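Side-chain contacts in foldase protein PrsA (PDB 4WO7), which helps secreted proteins to fold after their export across the membrane and has peptidyl-prolyl cis-trans isomerase activity that is not essential for its function in vivo: residues I102-A107 / S221-Q226; E135-L140 / S191-T196; K145-A150 / I202-E207; A237-M242 / D256-S261. All blocks are in the same frame, centred on the assembly; numbering follows the deposited sequence.

Overall arrangement
Contacts 2 and 3 belong to one compact unit, the parvulin-type isomerase domain, where their centres lie about 10 Å apart. Strands 194-195 and 200-207 are neighbours in its sheet, and helices 130-142 and 146-153 follow each other in the chain, with Leu140 of contact 2 packed on Leu149 of contact 3. Contacts 1 and 4 are also in touch: CG1 of Ile102 lies 4.0 Å from CB of Ala237, while their centres are about 22 Å apart. Contact 1 closes the chain loop that contains contacts 2 and 3. Contact 4 follows later in the sequence, on the opposite side of the chain's centre from contacts 2 and 3, about 43 Å from contact 3 between centres.

Contact 1: residues I102-A107 / S221-Q226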
loop_
_atom_site.group_PDB
_atom_site.type_symbol
_atom_site.label_atom_id
_atom_site.label_comp_id
_atom_site.label_asym_id
_atom_site.label_seq_id
_atom_site.Cartn_x
_atom_site.Cartn_y
_atom_site.Cartn_z
ATOM N N ILE A 102 22.191 -7.177 -13.811
ATOM C CA ILE A 102 22.145 -5.711 -13.877
ATOM C C ILE A 102 23.493 -5.149 -14.291
ATOM O O ILE A 102 24.529 -5.550 -13.760
ATOM C CB ILE A 102 21.747 -5.061 -12.537
ATOM C CG1 ILE A 102 20.304 -5.409 -12.184
ATOM C CG2 ILE A 102 21.934 -3.523 -12.595
ATOM C CD1 ILE A 102 19.896 -4.973 -10.795
ATOM N N LYS A 103 23.472 -4.233 -15.253
ATOM C CA LYS A 103 24.675 -3.523 -15.675
ATOM C C LYS A 103 24.454 -2.010 -15.610
ATOM O O LYS A 103 23.515 -1.499 -16.224
ATOM C CB LYS A 103 25.072 -3.974 -17.077
ATOM C CG LYS A 103 25.356 -5.463 -17.117
ATOM C CD LYS A 103 25.711 -5.937 -18.504
ATOM C CE LYS A 103 25.976 -7.433 -18.517
ATOM N NZ LYS A 103 26.387 -7.918 -19.859
ATOM N N VAL A 104 25.302 -1.293 -14.872
ATOM C CA VAL A 104 25.221 0.168 -14.857
ATOM C C VAL A 104 26.187 0.717 -15.902
ATOM O O VAL A 104 27.356 0.327 -15.961
ATOM C CB VAL A 104 25.544 0.816 -13.471
ATOM C CG1 VAL A 104 24.952 -0.002 -12.344
ATOM C CG2 VAL A 104 27.037 0.966 -13.215
ATOM N N THR A 105 25.663 1.567 -16.774
ATOM C CA THR A 105 26.459 2.223 -17.797
ATOM C C THR A 105 27.156 3.434 -17.200
ATOM O O THR A 105 26.863 3.830 -16.073
ATOM C CB THR A 105 25.579 2.661 -18.968
ATOM O OG1 THR A 105 24.634 3.640 -18.512
ATOM C CG2 THR A 105 24.837 1.459 -19.531
ATOM N N ASP A 106 28.083 4.017 -17.951
ATOM C CA ASP A 106 28.748 5.243 -17.522
ATOM C C ASP A 106 27.798 6.423 -17.605
ATOM O O ASP A 106 28.000 7.441 -16.941
ATOM C CB ASP A 106 30.004 5.519 -18.345
ATOM C CG ASP A 106 31.073 4.494 -18.102
ATOM O OD1 ASP A 106 30.737 3.496 -17.438
ATOM O OD2 ASP A 106 32.248 4.730 -18.467
ATOM N N ALA A 107 26.762 6.289 -18.427
ATOM C CA ALA A 107 25.725 7.301 -18.479
ATOM C C ALA A 107 25.033 7.344 -17.130
ATOM O O ALA A 107 24.756 8.415 -16.605
ATOM C CB ALA A 107 24.721 7.004 -19.585
ATOM N N SER A 221 29.439 1.878 -7.591
ATOM C CA SER A 221 29.040 0.956 -6.540
ATOM C C SER A 221 27.757 1.458 -5.892
ATOM O O SER A 221 26.890 0.665 -5.523
ATOM C CB SER A 221 30.151 0.800 -5.498
ATOM O OG SER A 221 31.246 0.071 -6.027
ATOM N N GLU A 222 27.637 2.776 -5.763
ATOM C CA GLU A 222 26.426 3.378 -5.217
ATOM C C GLU A 222 25.229 3.226 -6.151
ATOM O O GLU A 222 24.120 2.947 -5.691
ATOM C CB GLU A 222 26.639 4.861 -4.922
ATOM C CG GLU A 222 27.471 5.152 -3.691
ATOM C CD GLU A 222 27.441 6.626 -3.325
ATOM O OE1 GLU A 222 26.329 7.176 -3.180
ATOM O OE2 GLU A 222 28.524 7.235 -3.185
ATOM N N VAL A 223 25.445 3.409 -7.454
ATOM C CA VAL A 223 24.357 3.263 -8.421
ATOM C C VAL A 223 23.802 1.858 -8.352
ATOM O O VAL A 223 22.589 1.668 -8.339
ATOM C CB VAL A 223 24.807 3.548 -9.882
ATOM C CG1 VAL A 223 23.742 3.067 -10.890
ATOM C CG2 VAL A 223 25.122 5.027 -10.094
ATOM N N LEU A 224 24.698 0.878 -8.308
ATOM C CA LEU A 224 24.299 -0.517 -8.263
ATOM C C LEU A 224 23.511 -0.831 -6.998
ATOM O O LEU A 224 22.510 -1.544 -7.049
ATOM C CB LEU A 224 25.528 -1.417 -8.347
ATOM C CG LEU A 224 25.266 -2.921 -8.237
ATOM C CD1 LEU A 224 24.342 -3.427 -9.345
ATOM C CD2 LEU A 224 26.593 -3.658 -8.243
ATOM N N GLU A 225 23.944 -0.285 -5.867
ATOM C CA GLU A 225 23.250 -0.536 -4.612
ATOM C C GLU A 225 21.865 0.077 -4.667
ATOM O O GLU A 225 20.926 -0.424 -4.054
ATOM C CB GLU A 225 24.013 0.038 -3.422
ATOM C CG GLU A 225 23.546 -0.553 -2.099
ATOM C CD GLU A 225 24.443 -0.203 -0.935
ATOM O OE1 GLU A 225 25.591 0.223 -1.173
ATOM O OE2 GLU A 225 23.999 -0.359 0.223
ATOM N N GLN A 226 21.747 1.162 -5.421
ATOM C CA GLN A 226 20.474 1.850 -5.571
ATOM C C GLN A 226 19.521 1.043 -6.455
ATOM O O GLN A 226 18.318 0.981 -6.192
ATOM C CB GLN A 226 20.690 3.258 -6.137
ATOM C CG GLN A 226 19.427 4.097 -6.152
ATOM C CD GLN A 226 19.609 5.432 -6.843
ATOM O OE1 GLN A 226 20.430 5.575 -7.749
ATOM N NE2 GLN A 226 18.819 6.417 -6.431
#
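Val223, on the side of helix 216-228 that faces the linker, meets Val104 through one methyl group each: CG1 of Val223 is 3.6 Å from CG1 of Val104. Pointing CG1 anti to the backbone N (chi1 167°) carries this methyl out from the helix toward its partner, and the two branched side chains cross at a slant. Valine suits both places, being compact enough for the backbones to come close. Val223 also touches Tyr112 of helix 106-113, so the short segment and the helix after it pack on the same residue.

Leu224 follows, and here the backbones come nearest, with 6.7 Å between its CA and that of Val104. The CG1 methyl of Val104 lies 4.3 Å from CB of Leu224, at the base of the side chain. Farther out, CD1 of Leu224 reaches CG2 of Ile102, 4.0 Å away. Ile102 is where the chain leaves helix 81-101, and Thr105 caps the start of helix 106-113, so the extended link between two helices rests on a third. The side chains meet one another only through carbon atoms, so the hold probably comes from shape and the exclusion of water rather than from directed bonds.

Contact 2: residues E135-L140 / S191-T196; sequences EVEKKL and SDPVKT
Glu137 and Asp192 mark the closest backbone approach, 7.6 Å between their CA atoms, where helix 130-142 passes the loop that leads into strand 194-195. Both elements belong to the parvulin-type isomerase fold, in which helices pack against a four-stranded antiparallel sheet and 194-195 is an outermost strand.

One side chain spans the gap. Glu137 sends CG anti to its backbone N (chi1 -165°) and then bends at chi2 (68°), which swings the carboxylate over the loop. Its OE1 lies 3.3 Å from the carbonyl O of Ser191, but both are acceptors and this is no bond. The same oxygen is 4.0 Å from CD of the Pro193 ring, and it also touches Ile202 of strand 200-207. Asp192 adds a second negative charge, with OD1 4.5 Å from Glu137 OE2; the two would tend to raise each other's proton affinity. If an alanine stood in place of Glu137, the Pro193 ring and Ile202 would probably lose the cover of its long side chain, leaving a gap between helix and loop.

The loop is also tied to strand 200-207, Ser191 through backbone bonding with Ile203. Proline restricts the backbone at Pro193, while Ser191 has a hydroxyl small enough to turn back on the main chain. Its OG is hydrogen-bonded to the backbone N of Ile203, and it also donates to O of Asp192 at 3.2 Å, sitting above that carbonyl's plane at a C=O...OG angle of 123°.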
loop_
_atom_site.group_PDB
_atom_site.type_symbol
_atom_site.label_atom_id
_atom_site.label_comp_id
_atom_site.label_asym_id
_atom_site.label_seq_id
_atom_site.Cartn_x
_atom_site.Cartn_y
_atom_site.Cartn_z
ATOM N N GLU A 135 27.649 13.476 26.905
ATOM C CA GLU A 135 28.147 12.164 27.305
ATOM C C GLU A 135 28.775 11.474 26.105
ATOM O O GLU A 135 29.865 10.907 26.190
ATOM C CB GLU A 135 27.007 11.305 27.858
ATOM C CG GLU A 135 27.416 9.889 28.251
ATOM C CD GLU A 135 26.257 9.081 28.813
ATOM O OE1 GLU A 135 25.094 9.505 28.633
ATOM O OE2 GLU A 135 26.506 8.024 29.431
ATOM N N VAL A 136 28.072 11.551 24.982
ATOM C CA VAL A 136 28.525 10.962 23.732
ATOM C C VAL A 136 29.681 11.761 23.148
ATOM O O VAL A 136 30.601 11.192 22.561
ATOM C CB VAL A 136 27.373 10.883 22.708
ATOM C CG1 VAL A 136 27.865 10.410 21.345
ATOM C CG2 VAL A 136 26.268 9.986 23.233
ATOM N N GLU A 137 29.632 13.078 23.314
ATOM C CA GLU A 137 30.705 13.937 22.834
ATOM C C GLU A 137 32.003 13.553 23.544
ATOM O O GLU A 137 33.075 13.543 22.935
ATOM C CB GLU A 137 30.371 15.412 23.064
ATOM C CG GLU A 137 31.257 16.365 22.279
ATOM C CD GLU A 137 31.009 16.286 20.784
ATOM O OE1 GLU A 137 29.828 16.323 20.373
ATOM O OE2 GLU A 137 31.990 16.183 20.018
ATOM N N LYS A 138 31.902 13.229 24.831
ATOM C CA LYS A 138 33.077 12.838 25.608
ATOM C C LYS A 138 33.563 11.435 25.265
ATOM O O LYS A 138 34.764 11.170 25.279
ATOM C CB LYS A 138 32.811 12.920 27.114
ATOM C CG LYS A 138 32.798 14.329 27.673
ATOM C CD LYS A 138 32.452 14.335 29.150
ATOM C CE LYS A 138 32.394 15.752 29.687
ATOM N NZ LYS A 138 33.711 16.455 29.567
ATOM N N LYS A 139 32.641 10.542 24.931
ATOM C CA LYS A 139 33.018 9.186 24.551
ATOM C C LYS A 139 33.753 9.215 23.209
ATOM O O LYS A 139 34.669 8.426 22.971
ATOM C CB LYS A 139 31.775 8.289 24.507
ATOM C CG LYS A 139 31.373 7.796 25.891
ATOM C CD LYS A 139 30.165 6.865 25.872
ATOM C CE LYS A 139 30.024 6.098 27.181
ATOM N NZ LYS A 139 31.109 5.093 27.322
ATOM N N LEU A 140 33.367 10.146 22.344
ATOM C CA LEU A 140 34.078 10.345 21.088
ATOM C C LEU A 140 35.514 10.798 21.318
ATOM O O LEU A 140 36.449 10.222 20.764
ATOM C CB LEU A 140 33.359 11.367 20.206
ATOM C CG LEU A 140 32.149 10.858 19.425
ATOM C CD1 LEU A 140 31.376 12.017 18.826
ATOM C CD2 LEU A 140 32.600 9.898 18.334
ATOM N N SER A 191 30.522 17.819 14.777
ATOM C CA SER A 191 29.932 19.029 15.327
ATOM C C SER A 191 29.777 18.949 16.832
ATOM O O SER A 191 30.066 17.923 17.445
ATOM C CB SER A 191 28.556 19.275 14.711
ATOM O OG SER A 191 27.646 18.271 15.130
ATOM N N ASP A 192 29.323 20.053 17.415
ATOM C CA ASP A 192 28.918 20.082 18.811
ATOM C C ASP A 192 27.415 19.832 18.807
ATOM O O ASP A 192 26.793 19.903 17.746
ATOM C CB ASP A 192 29.271 21.419 19.464
ATOM C CG ASP A 192 30.770 21.619 19.612
ATOM O OD1 ASP A 192 31.481 20.628 19.883
ATOM O OD2 ASP A 192 31.236 22.768 19.460
ATOM N N PRO A 193 26.826 19.524 19.973
ATOM C CA PRO A 193 25.394 19.190 20.004
ATOM C C PRO A 193 24.518 20.225 19.285
ATOM O O PRO A 193 24.608 21.421 19.568
ATOM C CB PRO A 193 25.085 19.143 21.503
ATOM C CG PRO A 193 26.376 18.736 22.126
ATOM C CD PRO A 193 27.455 19.377 21.298
ATOM N N VAL A 194 23.685 19.747 18.364
ATOM C CA VAL A 194 22.806 20.607 17.573
ATOM C C VAL A 194 21.348 20.363 17.938
ATOM O O VAL A 194 20.788 19.314 17.622
ATOM C CB VAL A 194 22.999 20.371 16.049
ATOM C CG1 VAL A 194 21.977 21.152 15.225
ATOM C CG2 VAL A 194 24.416 20.715 15.617
ATOM N N LYS A 195 20.741 21.347 18.594
ATOM C CA LYS A 195 19.350 21.264 19.026
ATOM C C LYS A 195 18.391 21.385 17.845
ATOM O O LYS A 195 18.501 22.315 17.044
ATOM C CB LYS A 195 19.057 22.359 20.059
ATOM C CG LYS A 195 17.590 22.503 20.453
ATOM C CD LYS A 195 17.044 21.218 21.056
ATOM C CE LYS A 195 15.589 21.357 21.469
ATOM N NZ LYS A 195 15.021 20.049 21.896
ATOM N N THR A 196 17.454 20.445 17.739
ATOM C CA THR A 196 16.397 20.518 16.729
ATOM C C THR A 196 15.079 19.979 17.268
ATOM O O THR A 196 14.941 19.721 18.466
ATOM C CB THR A 196 16.739 19.729 15.448
ATOM O OG1 THR A 196 16.730 18.322 15.728
ATOM C CG2 THR A 196 18.089 20.138 14.891
#

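Contact 3: residues K145-A150 / I202-E207; sequences KFEDLA and IIKKTE
Phe146, in the first turn of helix 146-153, packs on strand 200-207, an inner strand of the antiparallel sheet in the parvulin-type isomerase domain. The axes of the two short segments run 11.2 Å apart and roughly antiparallel, at 144°, a separation that a large aromatic side chain can bridge.

With CG anti to the backbone N (chi1 -165°), the ring reaches from the helix to the strand. CB of Lys204 sits over one face, 4.1 Å from the ring centroid and 18° off the normal, a CH-pi contact made by the methylene base of the lysine. At the ring edge, CZ comes 3.3 Å from the carbonyl O of Ile202, which lies in the ring plane. The neighbouring CE2 touches the CG2 methyl of Ile202 at 3.6 Å. Lysine suits its place because its aliphatic part packs while the extended chain carries the ammonium past the ring toward Glu147; NZ stays 4.5 Å from OE1 of Glu147, near enough for a loose attraction between opposite charges but not for direct pairing. A serine in place of Phe146 would probably leave the methyl of Ile202 and CB of Lys204 without their aromatic cover and open a gap beneath the helix.

Phe146 also leans on Ser123 and Ile125 of the adjacent strand 119-127, and Ile202 reaches Val136 of helix 130-142. Ile203, between the two contact residues, points away from helix 146-153 and meets Phe178 and Ala182 of helix 176-183.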
loop_
_atom_site.group_PDB
_atom_site.type_symbol
_atom_site.label_atom_id
_atom_site.label_comp_id
_atom_site.label_asym_id
_atom_site.label_seq_id
_atom_site.Cartn_x
_atom_site.Cartn_y
_atom_site.Cartn_z
ATOM N N LYS A 145 34.467 5.015 18.571
ATOM C CA LYS A 145 34.151 5.283 17.166
ATOM C C LYS A 145 32.707 5.773 17.005
ATOM O O LYS A 145 31.816 5.361 17.750
ATOM C CB LYS A 145 34.387 4.045 16.290
ATOM C CG LYS A 145 35.811 3.468 16.352
ATOM C CD LYS A 145 36.237 2.867 15.010
ATOM C CE LYS A 145 37.473 1.981 15.103
ATOM N NZ LYS A 145 37.115 0.600 15.532
ATOM N N PHE A 146 32.492 6.655 16.029
ATOM C CA PHE A 146 31.192 7.289 15.786
ATOM C C PHE A 146 30.106 6.270 15.457
ATOM O O PHE A 146 28.986 6.366 15.957
ATOM C CB PHE A 146 31.322 8.293 14.637
ATOM C CG PHE A 146 30.173 9.261 14.520
ATOM C CD1 PHE A 146 29.047 8.948 13.780
ATOM C CD2 PHE A 146 30.239 10.501 15.127
ATOM C CE1 PHE A 146 28.004 9.850 13.668
ATOM C CE2 PHE A 146 29.202 11.403 15.016
ATOM C CZ PHE A 146 28.084 11.079 14.286
ATOM N N GLU A 147 30.442 5.303 14.610
ATOM C CA GLU A 147 29.481 4.299 14.160
ATOM C C GLU A 147 29.011 3.453 15.338
ATOM O O GLU A 147 27.827 3.130 15.453
ATOM C CB GLU A 147 30.085 3.380 13.086
ATOM C CG GLU A 147 30.869 4.071 11.978
ATOM C CD GLU A 147 32.274 4.461 12.413
ATOM O OE1 GLU A 147 32.493 5.657 12.699
ATOM O OE2 GLU A 147 33.153 3.573 12.481
ATOM N N ASP A 148 29.950 3.101 16.209
ATOM C CA ASP A 148 29.654 2.295 17.381
ATOM C C ASP A 148 28.715 3.038 18.324
ATOM O O ASP A 148 27.752 2.467 18.842
ATOM C CB ASP A 148 30.943 1.921 18.110
ATOM C CG ASP A 148 31.895 1.119 17.243
ATOM O OD1 ASP A 148 31.518 0.778 16.103
ATOM O OD2 ASP A 148 33.020 0.828 17.703
ATOM N N LEU A 149 28.995 4.318 18.532
ATOM C CA LEU A 149 28.201 5.135 19.441
ATOM C C LEU A 149 26.807 5.417 18.917
ATOM O O LEU A 149 25.852 5.502 19.690
ATOM C CB LEU A 149 28.908 6.461 19.698
ATOM C CG LEU A 149 30.150 6.378 20.575
ATOM C CD1 LEU A 149 30.987 7.634 20.445
ATOM C CD2 LEU A 149 29.714 6.178 22.014
ATOM N N ALA A 150 26.689 5.547 17.602
ATOM C CA ALA A 150 25.393 5.739 16.978
ATOM C C ALA A 150 24.525 4.509 17.215
ATOM O O ALA A 150 23.329 4.635 17.480
ATOM C CB ALA A 150 25.548 6.020 15.502
ATOM N N ILE A 202 24.686 15.016 16.981
ATOM C CA ILE A 202 26.113 15.107 16.725
ATOM C C ILE A 202 26.313 14.725 15.270
ATOM O O ILE A 202 26.084 13.582 14.887
ATOM C CB ILE A 202 26.946 14.198 17.642
ATOM C CG1 ILE A 202 26.913 14.728 19.075
ATOM C CG2 ILE A 202 28.401 14.162 17.178
ATOM C CD1 ILE A 202 27.358 13.721 20.109
ATOM N N ILE A 203 26.755 15.688 14.469
ATOM C CA ILE A 203 26.885 15.489 13.032
ATOM C C ILE A 203 28.336 15.322 12.632
ATOM O O ILE A 203 29.207 16.034 13.123
ATOM C CB ILE A 203 26.317 16.660 12.210
ATOM C CG1 ILE A 203 24.981 17.136 12.782
ATOM C CG2 ILE A 203 26.150 16.225 10.753
ATOM C CD1 ILE A 203 24.429 18.364 12.089
ATOM N N LYS A 204 28.583 14.359 11.748
ATOM C CA LYS A 204 29.905 14.177 11.172
ATOM C C LYS A 204 29.789 14.260 9.660
ATOM O O LYS A 204 29.196 13.396 9.018
ATOM C CB LYS A 204 30.511 12.832 11.569
ATOM C CG LYS A 204 31.914 12.606 11.016
ATOM C CD LYS A 204 32.504 11.288 11.490
ATOM C CE LYS A 204 33.680 10.856 10.624
ATOM N NZ LYS A 204 34.008 9.409 10.780
ATOM N N LYS A 205 30.365 15.310 9.092
ATOM C CA LYS A 205 30.398 15.471 7.650
ATOM C C LYS A 205 31.395 14.477 7.077
ATOM O O LYS A 205 32.573 14.531 7.422
ATOM C CB LYS A 205 30.778 16.908 7.292
ATOM C CG LYS A 205 30.644 17.240 5.822
ATOM C CD LYS A 205 30.869 18.722 5.574
ATOM C CE LYS A 205 31.319 19.027 4.158
ATOM N NZ LYS A 205 31.418 20.503 3.988
ATOM N N THR A 206 30.944 13.577 6.204
ATOM C CA THR A 206 31.807 12.475 5.794
ATOM C C THR A 206 32.678 12.822 4.607
ATOM O O THR A 206 33.865 12.502 4.588
ATOM C CB THR A 206 31.003 11.235 5.375
ATOM O OG1 THR A 206 30.100 11.594 4.329
ATOM C CG2 THR A 206 30.221 10.666 6.533
ATOM N N GLU A 207 32.112 13.524 3.638
ATOM C CA GLU A 207 32.862 13.814 2.432
ATOM C C GLU A 207 32.247 14.952 1.646
ATOM O O GLU A 207 31.024 15.134 1.640
ATOM C CB GLU A 207 32.991 12.554 1.558
ATOM C CG GLU A 207 31.687 11.893 1.083
ATOM C CD GLU A 207 31.920 10.907 -0.064
ATOM O OE1 GLU A 207 32.848 11.132 -0.874
ATOM O OE2 GLU A 207 31.182 9.899 -0.155
#

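Contact 4: residues A237-M242 / D256-S261; sequences AVQKVM and DTFNTS
Met242, present as selenomethionine, and Phe258 supply the apolar part of this contact between helix 231-244 and the C-terminal tail. The CE methyl approaches the ring at a slant, 4.4 Å from CE1. A flexible, unbranched side chain suits this place, since it can lay its methyl against an aromatic neighbour, and the phenylalanine offers a broad apolar surface in return. On the tail's own side, the CG2 methyl of Thr257 lies over one face of the ring, toward its rim.

The polar part centres on Gln239, one helical turn before Met242. A bend at chi2 (58°) turns its amide toward the tail; glutamine has the length to span the gap and methylenes to pack on the way. NE2 comes to the edge of the Phe258 ring, 4.4 Å from CD1, and lies 3.7 Å from the carbonyl O of the same residue, without a hydrogen bond. Toward Ser261, van der Waals contact prevails, with CB of the serine 3.5 Å from CG of Gln239. The distance of 3.4 Å between NE2 and Ser261 OG is accompanied by too poor an angle for a bond. Ser261 is the last modelled residue and poorly ordered, so this end of the contact is doubtful in detail.

Met242 and Phe258 share two neighbours, Val41 of helix 21-49 and Ile247 in the loop after helix 231-244. Thr257 touches Thr38 of helix 21-49, while Val238 packs on Thr94 and Ala97, so the tail rests on helix 21-49 and helix 231-244 on helix 81-101.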
loop_
_atom_site.group_PDB
_atom_site.type_symbol
_atom_site.label_atom_id
_atom_site.label_comp_id
_atom_site.label_asym_id
_atom_site.label_seq_id
_atom_site.Cartn_x
_atom_site.Cartn_y
_atom_site.Cartn_z
ATOM N N ALA A 237 15.622 -8.108 -13.739
ATOM C CA ALA A 237 16.815 -8.935 -13.878
ATOM C C ALA A 237 16.513 -10.425 -13.748
ATOM O O ALA A 237 16.998 -11.234 -14.541
ATOM C CB ALA A 237 17.854 -8.537 -12.846
ATOM N N VAL A 238 15.710 -10.782 -12.749
ATOM C CA VAL A 238 15.377 -12.178 -12.482
ATOM C C VAL A 238 14.628 -12.782 -13.667
ATOM O O VAL A 238 14.829 -13.945 -14.010
ATOM C CB VAL A 238 14.532 -12.315 -11.195
ATOM C CG1 VAL A 238 14.016 -13.747 -11.020
ATOM C CG2 VAL A 238 15.366 -11.932 -9.986
ATOM N N GLN A 239 13.773 -11.980 -14.297
ATOM C CA GLN A 239 12.941 -12.467 -15.392
ATOM C C GLN A 239 13.777 -12.852 -16.611
ATOM O O GLN A 239 13.371 -13.698 -17.411
ATOM C CB GLN A 239 11.900 -11.410 -15.775
ATOM C CG GLN A 239 10.711 -11.945 -16.545
ATOM C CD GLN A 239 9.958 -13.027 -15.799
ATOM O OE1 GLN A 239 10.104 -13.180 -14.585
ATOM N NE2 GLN A 239 9.142 -13.785 -16.523
ATOM N N LYS A 240 14.938 -12.224 -16.766
ATOM C CA LYS A 240 15.859 -12.619 -17.826
ATOM C C LYS A 240 16.366 -14.035 -17.614
ATOM O O LYS A 240 16.560 -14.792 -18.567
ATOM C CB LYS A 240 17.051 -11.680 -17.896
ATOM C CG LYS A 240 16.754 -10.323 -18.448
ATOM C CD LYS A 240 18.054 -9.582 -18.592
ATOM C CE LYS A 240 17.881 -8.211 -19.181
ATOM N NZ LYS A 240 19.220 -7.588 -19.285
ATOM N N VAL A 241 16.589 -14.381 -16.353
ATOM C CA VAL A 241 17.089 -15.700 -16.013
ATOM C C VAL A 241 15.982 -16.706 -16.267
ATOM O O VAL A 241 16.235 -17.812 -16.743
ATOM C CB VAL A 241 17.543 -15.788 -14.540
ATOM C CG1 VAL A 241 18.106 -17.164 -14.240
ATOM C CG2 VAL A 241 18.587 -14.730 -14.232
HETATM N N MSE A 242 14.750 -16.305 -15.964
HETATM C CA MSE A 242 13.605 -17.198 -16.066
HETATM C C MSE A 242 13.270 -17.551 -17.517
HETATM O O MSE A 242 12.840 -18.670 -17.796
HETATM C CB MSE A 242 12.387 -16.574 -15.381
HETATM C CG MSE A 242 12.520 -16.416 -13.864
HETATM SE SE MSE A 242 13.031 -18.063 -12.942
HETATM C CE MSE A 242 11.825 -19.268 -13.873
ATOM N N ASP A 256 0.636 -18.393 -18.714
ATOM C CA ASP A 256 1.007 -17.017 -19.005
ATOM C C ASP A 256 1.503 -16.285 -17.757
ATOM O O ASP A 256 1.639 -15.058 -17.760
ATOM C CB ASP A 256 -0.189 -16.265 -19.595
ATOM C CG ASP A 256 -0.853 -17.026 -20.726
ATOM O OD1 ASP A 256 -0.223 -17.194 -21.788
ATOM O OD2 ASP A 256 -2.007 -17.470 -20.539
ATOM N N THR A 257 1.756 -17.034 -16.687
ATOM C CA THR A 257 2.270 -16.445 -15.461
ATOM C C THR A 257 3.686 -15.961 -15.744
ATOM O O THR A 257 4.076 -14.879 -15.309
ATOM C CB THR A 257 2.240 -17.446 -14.285
ATOM O OG1 THR A 257 0.874 -17.728 -13.949
ATOM C CG2 THR A 257 2.935 -16.875 -13.055
ATOM N N PHE A 258 4.441 -16.786 -16.474
ATOM C CA PHE A 258 5.815 -16.483 -16.886
ATOM C C PHE A 258 5.967 -16.186 -18.358
ATOM O O PHE A 258 7.063 -15.862 -18.805
ATOM C CB PHE A 258 6.735 -17.661 -16.608
ATOM C CG PHE A 258 6.839 -18.027 -15.181
ATOM C CD1 PHE A 258 7.705 -17.347 -14.346
ATOM C CD2 PHE A 258 6.078 -19.060 -14.669
ATOM C CE1 PHE A 258 7.808 -17.688 -13.020
ATOM C CE2 PHE A 258 6.176 -19.409 -13.348
ATOM C CZ PHE A 258 7.043 -18.724 -12.521
ATOM N N ASN A 259 4.882 -16.261 -19.114
ATOM C CA ASN A 259 5.014 -16.279 -20.563
ATOM C C ASN A 259 5.526 -14.949 -21.066
ATOM O O ASN A 259 6.429 -14.891 -21.902
ATOM C CB ASN A 259 3.668 -16.605 -21.201
ATOM C CG ASN A 259 3.722 -16.641 -22.716
ATOM O OD1 ASN A 259 4.327 -15.788 -23.364
ATOM N ND2 ASN A 259 3.072 -17.637 -23.290
ATOM N N THR A 260 4.960 -13.884 -20.524
ATOM C CA THR A 260 5.317 -12.539 -20.923
ATOM C C THR A 260 5.662 -11.710 -19.701
ATOM O O THR A 260 5.058 -11.880 -18.643
ATOM C CB THR A 260 4.174 -11.859 -21.673
ATOM O OG1 THR A 260 3.001 -11.847 -20.848
ATOM C CG2 THR A 260 3.881 -12.609 -22.950
ATOM N N SER A 261 6.655 -10.832 -19.832
ATOM C CA SER A 261 7.020 -9.932 -18.733
ATOM C C SER A 261 7.986 -8.837 -19.174
ATOM O O SER A 261 7.641 -8.025 -20.041
ATOM C CB SER A 261 7.613 -10.723 -17.571
ATOM O OG SER A 261 6.621 -11.578 -17.015
#